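Local coordinates for protein putative pectin lyase (Geobacillus virus E2, PDB 7CHU) that probably serves as the trimeric tailspike by which a thermophilic bacteriophage engages its host cell, built on a parallel beta-helix related to pectin lyases, at residues L225-N230 with C258-N263; N264-Y269 with N303-Y308; G286-G291 with N318-Q323; N326-V331 with C341-C346. All blocks are in the same frame, centred on the assembly; numbering follows the deposited sequence.

Contact 1: L225-N230 with C258-N263; sequences LYNTDN and CHFEAN
Y226, N227 and T228 pair with H259, F260 and E261 as parallel strands, with L225 beside C258 just before them. Three backbone bonds join them: H259 N to L225 O at 2.7 Å, N227 N to H259 O at 2.8 Å, and E261 N to N227 O at 3.0 Å.

Among the amides, N263 OD1 takes the N-H of N230 at 2.7 Å, in its carbonyl plane. N263 ND2 gives to N227 OD1 at 3.1 Å and also bonds H267 ND1. N230 ND2, which also bonds V204 O, reaches N227 OD1 from the opposite face of that amide.

Y226 and H259 both hold CG anti to the backbone N (chi1 -176° and 180°), which runs them side by side. Y226 turns an edge to the H259 face, planes 63° apart, its CE1 over the imidazole centre. H259 NE2 bonds E261 OE1 at 2.7 Å, in the ring plane and on the anti lone pair, probably fixing the imidazole's rotation.

L225 CB meets C258 SG at 3.7 Å, and L225 CD2 meets F260 CE1 at 4.0 Å. In-register strands whose bonded asparagines and edge-to-face rings meet coil upon coil are the packing of a right-handed parallel beta-helix.

Contact 2: N264-Y269 with N303-Y308; sequences NGSHVY and NTPHMY
V268 and Y269 pair in parallel register with M307 and Y308, with V268 N bonded to H306 O at 3.2 Å and Y308 N to V268 O at 2.8 Å. Just before the strands, the S266 hydroxyl reaches across and gives its proton to P305 O at 2.5 Å. It arrives in the carbonyl plane, on a lone pair. T304 OG1 lies 2.6 Å from the same S266 OG.

H267 and H306 both keep CG beside the backbone N (chi1 -65° and -85°), and their imidazoles project the same way. The rings are turned nearly at right angles, 81° between planes. H267 presents its CD2 edge over the face of H306, 3.6 Å from H306 CG and toward the rim of that ring. The polar ends of both are engaged by other residues: N263 ND2 bonds H267 ND1, and H306 NE2 bonds Y322 O. Equivalent positions on successive coils thus carry the same residue type, as is common in parallel beta-helices.

Beyond the turn the side chains alternate. V268 and M307 lie side by side, V268 CG1 to M307 CG 4.2 Å, and both pack on F284 and F289 in the helix interior. Y269 and Y308 take the other side and are partly exposed. Y308 CD2 stands over the centre of the Y269 ring, 3.4 Å from Y269 CZ. The two planes meet obliquely. Y269 also stacks with H238 of the preceding coil.

Contact 3: G286-G291 with N318-Q323; sequences GCKFHG and NCYFYQ
F289 and F321 both set CG opposite the carbonyl carbon, chi1 -59° and -70°, and this lays their rings over one another on the same side of the sheet. H290 and Y322 instead swing CG away from the backbone N, which brings their rings together on the other side.

The two phenylalanines form an offset stack with planes 12° apart. F289 CD1 lies over the F321 ring near its rim, 3.5 Å from F321 CZ. At the edge of the F289 ring, in its plane, sits C319 CB, 3.9 Å from F289 CE1. F289 also meets F260, and F321 meets F343, so the column of rings runs on through neighbouring coils.

On the opposite side the Y322 edge faces the H290 ring, with Y322 CD2 3.4 Å from H290 NE2. The imidazole is tied to its own chain by H290 ND1 to G291 O, close to the ring plane. K288 runs extended, and its CG touches the edge of Y320 at CD2, 3.6 Å away. Its NZ forms a salt bridge with D219 of the second subunit.

The backbones are bonded in register: Y320 N to C287 O at 2.9 Å, F289 N to Y320 O at 2.7 Å, and Y322 N to F289 O at 2.9 Å. C287 N also bonds C319 SG, at 3.5 Å. An inward phenylalanine stack beside an outer row of polar and aromatic residues, part of it at the subunit interface, is the build of a parallel beta-helix in a trimeric tailspike.

Contact 4: N326-V331 with C341-C346; sequences NDFIKV and CDFYNC
F328 has one ring face covered by C346 and one edge set against the backbone of Y344 and N345, in the interior of the parallel beta-helix. C346 CB stands over that face, toward the rim, 3.7 Å from the ring centroid, in a CH-pi contact. At the edge, F328 CZ comes 3.4 Å from Y344 O, near the plane of the ring. F343 meets the same ring obliquely, F328 CD2 to F343 CD1 3.6 Å, with 38° between planes. The F343 ring has I329 CD1 at its own edge, 3.9 Å from F343 CE1.

The loop residue F328 and the first strand residue, I329, pack on strand 342-346. The two segments do not pair as strands, and their touching parts run 152° apart. The side chains of F328 and F343 slide past each other in opposite directions. F343 also meets F321 of the neighbouring strand and F350 just ahead of strand 351-353. H306 forms an edge-to-face pair with F328. The core is thus filled both across the coil and along the helix axis.

K330 NZ forms a salt bridge with D327 OD2 at 2.8 Å and bonds N326 OD1 at 3.0 Å. D327 OD2 also bonds N352. D342 faces the trimer interface, where R335 and K337 of the second subunit form salt bridges with its carboxylate.

C346 holds SG between its backbone N and carbonyl carbon, chi1 65°. The sulfur therefore meets the F328 ring obliquely, with C346 SG 3.6 Å from F328 CD2.

How the contacts relate
Contacts 1, 2 and 3 are buried strand pairings; contact 4 is partly buried and spans the interior instead. Contacts 1 and 3 share one face of the beta-helix, with strands 259-261 and 288-290 as neighbours in it, and F260 N probably bonds K288 O between them. Both mix backbone bonds with ring contacts. Contact 2 lies on another face and its approach turn, and relies on a serine hydroxyl and paired histidines. Contact 4 joins the two faces, since 326-331 neighbours contact 2, with M307 N probably bonded to F328 O, and 341-346 neighbours contact 3. It is almost purely apolar. Contacts 1, 3 and 4 touch the second subunit; contact 2 meets no other chain.

Contact 1: L225-N230 with C258-N263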
# COMPACT_ATOMS: atom_id res chain seq x y z
N LEU A 225 13.70 0.01 1.25
CA LEU A 225 14.97 -0.69 1.44
C LEU A 225 15.34 -1.49 0.20
O LEU A 225 14.50 -2.17 -0.40
CB LEU A 225 14.89 -1.62 2.66
CG LEU A 225 15.98 -2.69 2.81
CD1 LEU A 225 17.34 -2.08 3.15
CD2 LEU A 225 15.62 -3.74 3.86
N TYR A 226 16.61 -1.40 -0.18
CA TYR A 226 17.20 -2.18 -1.27
C TYR A 226 18.22 -3.14 -0.65
O TYR A 226 19.20 -2.69 -0.04
CB TYR A 226 17.85 -1.25 -2.28
CG TYR A 226 18.43 -1.86 -3.53
CD1 TYR A 226 17.76 -2.86 -4.23
CD2 TYR A 226 19.63 -1.38 -4.05
CE1 TYR A 226 18.29 -3.39 -5.41
CE2 TYR A 226 20.16 -1.90 -5.22
CZ TYR A 226 19.49 -2.91 -5.90
OH TYR A 226 20.02 -3.43 -7.06
N ASN A 227 18.01 -4.44 -0.80
CA ASN A 227 18.75 -5.46 -0.04
C ASN A 227 19.15 -6.56 -1.02
O ASN A 227 18.28 -7.33 -1.45
CB ASN A 227 17.87 -5.97 1.10
CG ASN A 227 18.60 -6.95 2.03
OD1 ASN A 227 19.03 -8.01 1.60
ND2 ASN A 227 18.71 -6.59 3.31
N THR A 228 20.42 -6.60 -1.43
CA THR A 228 20.87 -7.60 -2.40
C THR A 228 22.23 -8.18 -2.01
O THR A 228 23.02 -7.54 -1.31
CB THR A 228 21.00 -7.04 -3.84
OG1 THR A 228 22.29 -6.43 -4.02
CG2 THR A 228 19.93 -6.01 -4.12
N ASP A 229 22.49 -9.42 -2.49
CA ASP A 229 23.81 -10.05 -2.41
C ASP A 229 24.31 -10.20 -0.97
O ASP A 229 25.50 -10.11 -0.70
CB ASP A 229 24.85 -9.29 -3.25
CG ASP A 229 24.52 -9.28 -4.73
OD1 ASP A 229 24.88 -10.26 -5.41
OD2 ASP A 229 23.87 -8.32 -5.21
N ASN A 230 23.39 -10.42 -0.03
CA ASN A 230 23.73 -10.52 1.38
C ASN A 230 23.64 -11.96 1.86
O ASN A 230 22.98 -12.79 1.25
CB ASN A 230 22.80 -9.65 2.22
CG ASN A 230 22.98 -8.16 1.94
OD1 ASN A 230 24.11 -7.66 1.89
ND2 ASN A 230 21.87 -7.45 1.78
N CYS A 258 9.79 -2.53 -0.45
CA CYS A 258 11.18 -2.92 -0.30
C CYS A 258 11.57 -3.85 -1.45
O CYS A 258 10.72 -4.46 -2.10
CB CYS A 258 11.38 -3.58 1.05
SG CYS A 258 11.26 -2.34 2.39
N HIS A 259 12.88 -3.98 -1.68
CA HIS A 259 13.41 -4.68 -2.86
C HIS A 259 14.48 -5.66 -2.38
O HIS A 259 15.57 -5.23 -2.01
CB HIS A 259 13.96 -3.66 -3.85
CG HIS A 259 14.55 -4.23 -5.11
ND1 HIS A 259 14.76 -3.45 -6.23
CD2 HIS A 259 15.02 -5.46 -5.42
CE1 HIS A 259 15.30 -4.18 -7.19
NE2 HIS A 259 15.46 -5.41 -6.73
N PHE A 260 14.17 -6.97 -2.40
CA PHE A 260 15.10 -8.02 -1.99
C PHE A 260 15.49 -8.83 -3.22
O PHE A 260 14.61 -9.36 -3.90
CB PHE A 260 14.48 -8.95 -0.94
CG PHE A 260 13.95 -8.24 0.28
CD1 PHE A 260 14.78 -7.96 1.35
CD2 PHE A 260 12.61 -7.87 0.36
CE1 PHE A 260 14.29 -7.28 2.48
CE2 PHE A 260 12.10 -7.20 1.48
CZ PHE A 260 12.95 -6.91 2.55
N GLU A 261 16.77 -8.88 -3.55
CA GLU A 261 17.14 -9.53 -4.80
C GLU A 261 18.47 -10.25 -4.67
O GLU A 261 19.41 -9.71 -4.11
CB GLU A 261 17.22 -8.52 -5.95
CG GLU A 261 17.60 -9.19 -7.28
CD GLU A 261 17.25 -8.36 -8.50
OE1 GLU A 261 16.73 -7.23 -8.35
OE2 GLU A 261 17.49 -8.84 -9.62
N ALA A 262 18.54 -11.47 -5.23
CA ALA A 262 19.81 -12.20 -5.37
C ALA A 262 20.56 -12.30 -4.04
O ALA A 262 21.77 -12.10 -3.97
CB ALA A 262 20.69 -11.58 -6.46
N ASN A 263 19.86 -12.61 -2.97
CA ASN A 263 20.56 -12.80 -1.72
C ASN A 263 21.13 -14.22 -1.68
O ASN A 263 20.67 -15.10 -2.40
CB ASN A 263 19.64 -12.52 -0.54
CG ASN A 263 19.60 -11.02 -0.20
OD1 ASN A 263 20.65 -10.37 -0.06
ND2 ASN A 263 18.41 -10.46 -0.12

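Contact 2: N264-Y269 with N303-Y308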
# COMPACT_ATOMS: atom_id res chain seq x y z
N ASN A 264 22.17 -14.40 -0.87
CA ASN A 264 22.81 -15.70 -0.79
C ASN A 264 22.26 -16.55 0.35
O ASN A 264 22.46 -17.77 0.35
CB ASN A 264 24.33 -15.53 -0.70
CG ASN A 264 24.88 -14.93 -1.97
OD1 ASN A 264 24.69 -15.50 -3.03
ND2 ASN A 264 25.47 -13.75 -1.89
N GLY A 265 21.58 -15.94 1.31
CA GLY A 265 20.69 -16.65 2.19
C GLY A 265 19.25 -16.43 1.77
O GLY A 265 18.97 -16.00 0.64
N SER A 266 18.33 -16.71 2.68
CA SER A 266 16.95 -16.27 2.49
C SER A 266 16.87 -14.74 2.43
O SER A 266 17.64 -14.04 3.07
CB SER A 266 16.09 -16.80 3.62
OG SER A 266 15.84 -18.19 3.44
N HIS A 267 15.88 -14.22 1.68
CA HIS A 267 15.68 -12.77 1.72
C HIS A 267 15.29 -12.32 3.11
O HIS A 267 15.85 -11.35 3.65
CB HIS A 267 14.62 -12.32 0.72
CG HIS A 267 15.01 -12.55 -0.71
ND1 HIS A 267 16.17 -12.03 -1.25
CD2 HIS A 267 14.42 -13.26 -1.69
CE1 HIS A 267 16.27 -12.41 -2.52
NE2 HIS A 267 15.22 -13.16 -2.80
N VAL A 268 14.31 -12.98 3.70
CA VAL A 268 13.77 -12.64 5.01
C VAL A 268 13.73 -13.93 5.82
O VAL A 268 13.15 -14.92 5.36
CB VAL A 268 12.36 -12.04 4.90
CG1 VAL A 268 11.71 -11.96 6.27
CG2 VAL A 268 12.42 -10.67 4.24
N TYR A 269 14.35 -13.92 7.00
CA TYR A 269 14.37 -15.09 7.88
C TYR A 269 13.86 -14.66 9.25
O TYR A 269 14.52 -13.86 9.92
CB TYR A 269 15.79 -15.67 7.97
CG TYR A 269 15.86 -17.01 8.63
CD1 TYR A 269 15.74 -17.12 10.01
CD2 TYR A 269 16.00 -18.18 7.88
CE1 TYR A 269 15.80 -18.36 10.66
CE2 TYR A 269 16.06 -19.43 8.50
CZ TYR A 269 15.97 -19.51 9.89
OH TYR A 269 16.00 -20.72 10.54
N ASN A 303 19.42 -23.01 -1.90
CA ASN A 303 18.39 -23.92 -1.42
C ASN A 303 17.90 -23.42 -0.07
O ASN A 303 18.31 -23.90 0.99
CB ASN A 303 18.93 -25.35 -1.34
CG ASN A 303 17.87 -26.37 -0.94
OD1 ASN A 303 16.70 -26.04 -0.75
ND2 ASN A 303 18.30 -27.62 -0.80
N THR A 304 17.00 -22.45 -0.11
CA THR A 304 16.48 -21.78 1.07
C THR A 304 15.27 -20.96 0.65
O THR A 304 15.22 -20.47 -0.49
CB THR A 304 17.58 -20.90 1.71
OG1 THR A 304 17.17 -20.43 3.00
CG2 THR A 304 17.92 -19.71 0.80
N PRO A 305 14.27 -20.82 1.50
CA PRO A 305 13.06 -20.10 1.07
C PRO A 305 13.33 -18.62 0.90
O PRO A 305 14.27 -18.06 1.48
CB PRO A 305 12.07 -20.37 2.21
CG PRO A 305 12.93 -20.67 3.40
CD PRO A 305 14.14 -21.36 2.86
N HIS A 306 12.54 -17.99 0.02
CA HIS A 306 12.62 -16.54 -0.13
C HIS A 306 12.23 -15.87 1.17
O HIS A 306 12.87 -14.90 1.58
CB HIS A 306 11.72 -16.03 -1.27
CG HIS A 306 12.36 -16.08 -2.63
ND1 HIS A 306 13.41 -16.92 -2.93
CD2 HIS A 306 12.11 -15.37 -3.76
CE1 HIS A 306 13.76 -16.75 -4.19
NE2 HIS A 306 13.00 -15.81 -4.72
N MET A 307 11.20 -16.38 1.85
CA MET A 307 10.83 -15.89 3.17
C MET A 307 10.65 -17.09 4.09
O MET A 307 9.79 -17.94 3.82
CB MET A 307 9.54 -15.06 3.13
CG MET A 307 9.04 -14.68 4.53
SD MET A 307 7.52 -13.70 4.52
CE MET A 307 8.10 -12.22 3.69
N TYR A 308 11.44 -17.18 5.17
CA TYR A 308 11.19 -18.16 6.23
C TYR A 308 10.41 -17.47 7.33
O TYR A 308 10.93 -16.55 7.97
CB TYR A 308 12.48 -18.76 6.79
CG TYR A 308 12.20 -19.67 7.96
CD1 TYR A 308 11.51 -20.87 7.79
CD2 TYR A 308 12.62 -19.33 9.25
CE1 TYR A 308 11.23 -21.71 8.86
CE2 TYR A 308 12.35 -20.16 10.33
CZ TYR A 308 11.66 -21.35 10.13
OH TYR A 308 11.40 -22.18 11.20

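Contact 3: G286-G291 with N318-Q323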
# COMPACT_ATOMS: atom_id res chain seq x y z
N GLY A 286 3.88 -4.58 -0.75
CA GLY A 286 4.42 -4.23 -2.05
C GLY A 286 5.87 -4.61 -2.25
O GLY A 286 6.53 -4.03 -3.10
N CYS A 287 6.36 -5.62 -1.53
CA CYS A 287 7.78 -5.92 -1.59
C CYS A 287 8.10 -6.90 -2.71
O CYS A 287 7.25 -7.67 -3.17
CB CYS A 287 8.28 -6.43 -0.23
SG CYS A 287 8.16 -5.19 1.11
N LYS A 288 9.34 -6.82 -3.18
CA LYS A 288 9.87 -7.68 -4.24
C LYS A 288 10.82 -8.72 -3.64
O LYS A 288 11.70 -8.35 -2.87
CB LYS A 288 10.63 -6.83 -5.27
CG LYS A 288 11.48 -7.63 -6.27
CD LYS A 288 12.10 -6.70 -7.30
CE LYS A 288 12.99 -7.42 -8.27
NZ LYS A 288 13.32 -6.55 -9.44
N PHE A 289 10.64 -10.00 -4.00
CA PHE A 289 11.51 -11.10 -3.57
C PHE A 289 11.97 -11.86 -4.82
O PHE A 289 11.23 -12.68 -5.37
CB PHE A 289 10.80 -12.05 -2.60
CG PHE A 289 10.30 -11.38 -1.35
CD1 PHE A 289 9.00 -10.88 -1.29
CD2 PHE A 289 11.11 -11.25 -0.24
CE1 PHE A 289 8.52 -10.24 -0.12
CE2 PHE A 289 10.65 -10.64 0.93
CZ PHE A 289 9.35 -10.11 0.99
N HIS A 290 13.20 -11.59 -5.25
CA HIS A 290 13.68 -11.99 -6.58
C HIS A 290 14.93 -12.85 -6.43
O HIS A 290 15.87 -12.47 -5.75
CB HIS A 290 13.98 -10.72 -7.39
CG HIS A 290 14.14 -10.93 -8.86
ND1 HIS A 290 15.24 -11.56 -9.41
CD2 HIS A 290 13.40 -10.50 -9.90
CE1 HIS A 290 15.14 -11.55 -10.73
NE2 HIS A 290 14.04 -10.90 -11.05
N GLY A 291 14.95 -13.99 -7.10
CA GLY A 291 16.03 -14.93 -6.91
C GLY A 291 17.34 -14.48 -7.52
O GLY A 291 17.48 -13.41 -8.12
N ASN A 318 0.36 -7.91 -1.37
CA ASN A 318 0.71 -7.60 -2.76
C ASN A 318 2.23 -7.62 -2.96
O ASN A 318 2.86 -6.67 -3.41
CB ASN A 318 0.07 -6.27 -3.24
CG ASN A 318 0.08 -5.15 -2.18
OD1 ASN A 318 -0.66 -5.19 -1.18
ND2 ASN A 318 0.90 -4.13 -2.42
N CYS A 319 2.82 -8.76 -2.61
CA CYS A 319 4.25 -8.94 -2.83
C CYS A 319 4.50 -9.82 -4.03
O CYS A 319 3.65 -10.63 -4.44
CB CYS A 319 4.95 -9.51 -1.58
SG CYS A 319 4.89 -8.42 -0.12
N TYR A 320 5.69 -9.65 -4.59
CA TYR A 320 6.13 -10.30 -5.81
C TYR A 320 7.23 -11.30 -5.46
O TYR A 320 8.25 -10.93 -4.87
CB TYR A 320 6.64 -9.25 -6.80
CG TYR A 320 7.54 -9.75 -7.91
CD1 TYR A 320 7.11 -10.71 -8.83
CD2 TYR A 320 8.83 -9.25 -8.04
CE1 TYR A 320 7.94 -11.15 -9.85
CE2 TYR A 320 9.66 -9.68 -9.03
CZ TYR A 320 9.22 -10.62 -9.93
OH TYR A 320 10.10 -11.01 -10.90
N PHE A 321 7.02 -12.57 -5.82
CA PHE A 321 7.97 -13.65 -5.57
C PHE A 321 8.37 -14.26 -6.90
O PHE A 321 7.49 -14.61 -7.71
CB PHE A 321 7.36 -14.74 -4.68
CG PHE A 321 7.15 -14.30 -3.25
CD1 PHE A 321 6.00 -13.59 -2.89
CD2 PHE A 321 8.09 -14.62 -2.28
CE1 PHE A 321 5.81 -13.18 -1.57
CE2 PHE A 321 7.91 -14.22 -0.95
CZ PHE A 321 6.77 -13.51 -0.59
N TYR A 322 9.67 -14.44 -7.12
CA TYR A 322 10.14 -15.01 -8.38
C TYR A 322 11.43 -15.78 -8.17
O TYR A 322 12.35 -15.29 -7.51
CB TYR A 322 10.33 -13.91 -9.44
CG TYR A 322 11.16 -14.33 -10.62
CD1 TYR A 322 10.67 -15.25 -11.53
CD2 TYR A 322 12.43 -13.83 -10.81
CE1 TYR A 322 11.44 -15.65 -12.61
CE2 TYR A 322 13.20 -14.22 -11.87
CZ TYR A 322 12.70 -15.12 -12.78
OH TYR A 322 13.48 -15.51 -13.83
N GLN A 323 11.49 -16.99 -8.75
CA GLN A 323 12.71 -17.79 -8.88
C GLN A 323 13.32 -18.19 -7.53
O GLN A 323 14.23 -17.52 -7.03
CB GLN A 323 13.73 -17.03 -9.73
CG GLN A 323 14.86 -17.89 -10.32
CD GLN A 323 14.43 -18.67 -11.57
OE1 GLN A 323 13.24 -18.79 -11.86
NE2 GLN A 323 15.40 -19.24 -12.29

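Contact 4: N326-V331 with C341-C346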
# COMPACT_ATOMS: atom_id res chain seq x y z
N ASN A 326 13.29 -23.56 -3.44
CA ASN A 326 12.70 -23.92 -2.15
C ASN A 326 11.24 -23.49 -2.17
O ASN A 326 10.69 -23.22 -3.23
CB ASN A 326 13.45 -23.26 -0.98
CG ASN A 326 13.30 -24.04 0.32
OD1 ASN A 326 12.28 -23.95 1.00
ND2 ASN A 326 14.33 -24.81 0.66
N ASP A 327 10.58 -23.47 -1.01
CA ASP A 327 9.27 -22.83 -0.92
C ASP A 327 9.49 -21.32 -0.99
O ASP A 327 10.47 -20.81 -0.45
CB ASP A 327 8.55 -23.19 0.38
CG ASP A 327 8.54 -24.67 0.66
OD1 ASP A 327 8.11 -25.44 -0.23
OD2 ASP A 327 8.96 -25.08 1.76
N PHE A 328 8.59 -20.61 -1.66
CA PHE A 328 8.69 -19.17 -1.64
C PHE A 328 8.45 -18.60 -0.23
O PHE A 328 9.18 -17.72 0.22
CB PHE A 328 7.60 -18.55 -2.55
CG PHE A 328 7.98 -18.42 -4.00
CD1 PHE A 328 9.13 -17.76 -4.39
CD2 PHE A 328 7.17 -18.96 -5.00
CE1 PHE A 328 9.47 -17.64 -5.72
CE2 PHE A 328 7.50 -18.85 -6.33
CZ PHE A 328 8.66 -18.18 -6.70
N ILE A 329 7.44 -19.13 0.47
CA ILE A 329 7.15 -18.75 1.85
C ILE A 329 7.02 -20.03 2.65
O ILE A 329 6.06 -20.79 2.45
CB ILE A 329 5.88 -17.90 2.00
CG1 ILE A 329 5.89 -16.69 1.06
CG2 ILE A 329 5.73 -17.42 3.47
CD1 ILE A 329 4.60 -15.89 1.09
N LYS A 330 7.93 -20.25 3.59
CA LYS A 330 7.89 -21.42 4.47
C LYS A 330 7.38 -20.96 5.83
O LYS A 330 8.07 -20.21 6.54
CB LYS A 330 9.28 -22.05 4.57
CG LYS A 330 9.33 -23.41 5.19
CD LYS A 330 10.79 -23.83 5.37
CE LYS A 330 11.06 -25.26 4.93
NZ LYS A 330 11.16 -25.40 3.42
N VAL A 331 6.16 -21.36 6.18
CA VAL A 331 5.46 -20.82 7.34
C VAL A 331 5.58 -21.79 8.51
O VAL A 331 5.34 -22.99 8.36
CB VAL A 331 3.98 -20.55 7.03
CG1 VAL A 331 3.24 -20.04 8.28
CG2 VAL A 331 3.82 -19.58 5.84
N CYS A 341 -0.64 -11.72 -3.54
CA CYS A 341 0.73 -11.91 -3.98
C CYS A 341 0.77 -12.70 -5.28
O CYS A 341 -0.15 -13.45 -5.61
CB CYS A 341 1.55 -12.64 -2.90
SG CYS A 341 1.56 -11.73 -1.32
N ASP A 342 1.88 -12.59 -5.98
CA ASP A 342 2.09 -13.41 -7.16
C ASP A 342 3.41 -14.15 -7.03
O ASP A 342 4.41 -13.58 -6.59
CB ASP A 342 2.07 -12.58 -8.43
CG ASP A 342 1.84 -13.43 -9.66
OD1 ASP A 342 2.87 -13.85 -10.24
OD2 ASP A 342 0.65 -13.69 -10.03
N PHE A 343 3.39 -15.41 -7.46
CA PHE A 343 4.49 -16.35 -7.30
C PHE A 343 4.84 -16.94 -8.66
O PHE A 343 3.96 -17.44 -9.36
CB PHE A 343 4.10 -17.50 -6.36
CG PHE A 343 3.58 -17.06 -5.03
CD1 PHE A 343 4.48 -16.88 -3.96
CD2 PHE A 343 2.22 -16.88 -4.81
CE1 PHE A 343 4.02 -16.50 -2.69
CE2 PHE A 343 1.73 -16.49 -3.57
CZ PHE A 343 2.63 -16.29 -2.49
N TYR A 344 6.11 -16.88 -9.03
CA TYR A 344 6.52 -17.42 -10.33
C TYR A 344 7.82 -18.22 -10.19
O TYR A 344 8.90 -17.64 -10.04
CB TYR A 344 6.68 -16.30 -11.36
CG TYR A 344 6.82 -16.82 -12.77
CD1 TYR A 344 5.69 -17.14 -13.53
CD2 TYR A 344 8.07 -17.00 -13.34
CE1 TYR A 344 5.82 -17.61 -14.83
CE2 TYR A 344 8.21 -17.47 -14.63
CZ TYR A 344 7.08 -17.77 -15.37
OH TYR A 344 7.20 -18.27 -16.65
N ASN A 345 7.70 -19.54 -10.28
CA ASN A 345 8.80 -20.48 -10.47
C ASN A 345 9.56 -20.78 -9.18
O ASN A 345 10.55 -20.12 -8.86
CB ASN A 345 9.79 -19.98 -11.53
CG ASN A 345 10.47 -21.12 -12.24
OD1 ASN A 345 9.90 -22.21 -12.37
ND2 ASN A 345 11.70 -20.90 -12.70
N CYS A 346 9.12 -21.82 -8.46
CA CYS A 346 9.88 -22.34 -7.33
C CYS A 346 9.90 -23.86 -7.37
O CYS A 346 9.13 -24.51 -8.09
CB CYS A 346 9.31 -21.85 -6.01
SG CYS A 346 7.62 -22.50 -5.69